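C alpha-dehydrogenase (Sphingobium sp. SYK-6, PDB 4YAC) probably oxidises alcohol groups with NAD(+) as a short-chain dehydrogenase/reductase, consistent with a role in breaking down lignin-derived aryl ethers. Local coordinates at residues L20-E28 against A47-V58. Numbering follows the deposited sequence.
Sequences LGQAKVLAE and AMGYFSQKNVAV
Lys24 lays its extended aliphatic chain across one face of the Tyr50 ring, with CE 3.7 Å from the ring centroid, almost on the normal. This contact joins the first two helices of the Rossmann fold, 17-28 and 41-51, which run nearly parallel (24° between the axes of their short segments) on the same side of the parallel sheet. Lys24 NZ continues over the same face, 4.2 Å from the centroid of the Tyr50 ring, in a cation-pi contact. At the edge of that ring, Tyr50 OH donates a hydrogen bond of 2.6 Å to Glu28 OE2, meeting the carboxylate on its syn side. A phenylalanine at this position would probably leave Glu28 OE2 without its hydroxyl donor and the carboxylate less firmly placed. Deeper in, Phe51 is a knob among Leu20, Ala23, Lys24 and Ala27; with CG anti to its carbonyl carbon (chi1 -74°), the CE1, CE2 and CZ end of its ring enters this hole, CZ lying 3.8 Å from Lys24 CG. Tyr50 CD2 and Val58 CG2 lie over opposite faces of the Phe51 ring, each offset toward the rim. Beneath, Ala23 and Ala27 rest on Ile36 and Val34 of strand 33-38. Near the NADH site, Leu20 CD1 reaches Ala47 CB at 4.0 Å. At the other end Ala27 CB meets Val58 CG2 at 3.8 Å, and a water bridges the two segments, donating to Ala27 O at 2.8 Å and accepting from Ala57 N.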
# COMPACT_ATOMS: atom_id res chain seq x y z
N LEU A 20 17.59 -0.89 16.22
CA LEU A 20 18.60 -0.72 17.25
C LEU A 20 19.43 0.53 16.97
O LEU A 20 19.78 1.27 17.89
CB LEU A 20 19.51 -1.95 17.34
CG LEU A 20 20.71 -1.86 18.28
CD1 LEU A 20 20.28 -1.49 19.68
CD2 LEU A 20 21.47 -3.17 18.28
N GLY A 21 19.72 0.77 15.70
CA GLY A 21 20.42 1.98 15.29
C GLY A 21 19.64 3.22 15.68
O GLY A 21 20.22 4.21 16.12
N GLN A 22 18.33 3.17 15.51
CA GLN A 22 17.47 4.28 15.91
C GLN A 22 17.52 4.45 17.42
O GLN A 22 17.69 5.57 17.92
CB GLN A 22 16.04 4.05 15.42
CG GLN A 22 15.92 4.11 13.90
CD GLN A 22 14.54 3.75 13.38
OE1 GLN A 22 13.64 3.38 14.14
NE2 GLN A 22 14.37 3.84 12.06
N ALA A 23 17.39 3.35 18.15
CA ALA A 23 17.42 3.38 19.61
C ALA A 23 18.72 3.99 20.15
O ALA A 23 18.70 4.81 21.07
CB ALA A 23 17.23 1.97 20.17
N LYS A 24 19.85 3.59 19.57
CA LYS A 24 21.15 4.07 20.02
C LYS A 24 21.25 5.59 19.89
O LYS A 24 21.67 6.28 20.83
CB LYS A 24 22.28 3.43 19.22
CG LYS A 24 22.57 1.99 19.59
CD LYS A 24 23.75 1.45 18.77
CE LYS A 24 24.04 -0.01 19.09
NZ LYS A 24 25.16 -0.54 18.26
N VAL A 25 20.88 6.09 18.72
CA VAL A 25 20.96 7.52 18.44
C VAL A 25 20.01 8.31 19.34
O VAL A 25 20.37 9.38 19.83
CB VAL A 25 20.65 7.82 16.96
CG1 VAL A 25 20.55 9.33 16.70
CG2 VAL A 25 21.72 7.21 16.06
N LEU A 26 18.81 7.79 19.55
CA LEU A 26 17.83 8.50 20.37
C LEU A 26 18.25 8.50 21.84
O LEU A 26 18.10 9.51 22.53
CB LEU A 26 16.44 7.87 20.20
CG LEU A 26 15.85 8.00 18.79
CD1 LEU A 26 14.59 7.15 18.65
CD2 LEU A 26 15.56 9.45 18.45
N ALA A 27 18.79 7.38 22.31
CA ALA A 27 19.19 7.25 23.72
C ALA A 27 20.47 8.01 24.03
O ALA A 27 20.60 8.61 25.11
CB ALA A 27 19.36 5.78 24.07
N GLU A 28 21.41 7.99 23.10
CA GLU A 28 22.74 8.54 23.35
C GLU A 28 22.83 10.01 22.97
O GLU A 28 23.05 10.86 23.83
CB GLU A 28 23.79 7.74 22.58
CG GLU A 28 23.92 6.31 23.07
CD GLU A 28 25.03 5.54 22.37
OE1 GLU A 28 26.21 5.89 22.55
OE2 GLU A 28 24.71 4.59 21.62
N ALA A 47 21.36 -6.00 23.13
CA ALA A 47 21.24 -4.55 23.10
C ALA A 47 21.56 -3.95 24.47
O ALA A 47 22.29 -2.97 24.56
CB ALA A 47 19.84 -4.14 22.65
N MET A 48 21.02 -4.55 25.52
CA MET A 48 21.24 -4.03 26.87
C MET A 48 22.68 -4.25 27.31
O MET A 48 23.18 -3.54 28.19
CB MET A 48 20.28 -4.68 27.86
CG MET A 48 18.81 -4.36 27.60
SD MET A 48 18.50 -2.59 27.44
CE MET A 48 18.93 -2.02 29.08
N GLY A 49 23.36 -5.21 26.69
CA GLY A 49 24.78 -5.40 26.95
C GLY A 49 25.55 -4.17 26.50
O GLY A 49 26.48 -3.71 27.17
N TYR A 50 25.14 -3.63 25.35
CA TYR A 50 25.71 -2.39 24.82
C TYR A 50 25.33 -1.19 25.69
O TYR A 50 26.20 -0.45 26.16
CB TYR A 50 25.23 -2.17 23.38
CG TYR A 50 25.60 -0.83 22.80
CD1 TYR A 50 26.83 -0.63 22.18
CD2 TYR A 50 24.72 0.24 22.85
CE1 TYR A 50 27.17 0.60 21.65
CE2 TYR A 50 25.05 1.47 22.32
CZ TYR A 50 26.28 1.64 21.72
OH TYR A 50 26.62 2.86 21.19
N PHE A 51 24.03 -1.01 25.91
CA PHE A 51 23.55 0.17 26.61
C PHE A 51 24.01 0.22 28.06
O PHE A 51 24.05 1.29 28.66
CB PHE A 51 22.02 0.24 26.55
CG PHE A 51 21.49 0.64 25.20
CD1 PHE A 51 21.84 1.85 24.64
CD2 PHE A 51 20.62 -0.19 24.51
CE1 PHE A 51 21.36 2.23 23.41
CE2 PHE A 51 20.14 0.18 23.26
CZ PHE A 51 20.50 1.39 22.71
N SER A 52 24.37 -0.93 28.63
CA SER A 52 24.86 -0.97 30.01
C SER A 52 26.24 -0.33 30.13
O SER A 52 26.76 -0.16 31.24
CB SER A 52 24.92 -2.40 30.53
OG SER A 52 26.01 -3.11 29.96
N GLN A 53 26.85 -0.01 28.99
CA GLN A 53 28.16 0.62 28.94
C GLN A 53 28.08 2.07 28.44
O GLN A 53 29.10 2.66 28.07
CB GLN A 53 29.10 -0.19 28.05
CG GLN A 53 29.24 -1.64 28.47
CD GLN A 53 29.80 -1.80 29.87
OE1 GLN A 53 30.69 -1.06 30.28
NE2 GLN A 53 29.26 -2.75 30.63
N LYS A 54 26.87 2.63 28.45
CA LYS A 54 26.63 4.00 28.00
C LYS A 54 25.80 4.77 29.02
O LYS A 54 25.05 4.18 29.79
CB LYS A 54 25.90 4.00 26.65
CG LYS A 54 26.61 3.25 25.53
CD LYS A 54 27.91 3.93 25.15
CE LYS A 54 28.53 3.30 23.91
NZ LYS A 54 29.96 3.69 23.75
N ASN A 55 25.91 6.10 29.00
CA ASN A 55 25.12 6.93 29.90
C ASN A 55 23.73 7.18 29.33
O ASN A 55 23.44 8.27 28.83
CB ASN A 55 25.84 8.24 30.17
CG ASN A 55 25.36 8.91 31.45
OD1 ASN A 55 25.30 8.27 32.51
ND2 ASN A 55 25.02 10.18 31.36
N VAL A 56 22.88 6.17 29.42
CA VAL A 56 21.57 6.20 28.81
C VAL A 56 20.49 5.73 29.76
O VAL A 56 20.78 5.08 30.77
CB VAL A 56 21.52 5.32 27.55
CG1 VAL A 56 22.53 5.82 26.52
CG2 VAL A 56 21.80 3.87 27.91
N ALA A 57 19.25 6.06 29.42
CA ALA A 57 18.09 5.48 30.05
C ALA A 57 17.38 4.63 29.01
O ALA A 57 16.68 5.16 28.15
CB ALA A 57 17.16 6.55 30.59
N VAL A 58 17.59 3.32 29.09
CA VAL A 58 16.96 2.38 28.17
C VAL A 58 16.28 1.26 28.94
O VAL A 58 16.87 0.67 29.85
CB VAL A 58 17.98 1.78 27.17
CG1 VAL A 58 17.31 0.76 26.25
CG2 VAL A 58 18.63 2.88 26.35
O HOH W 1 19.03 8.08 27.31
O HOH W 2 24.50 9.46 26.53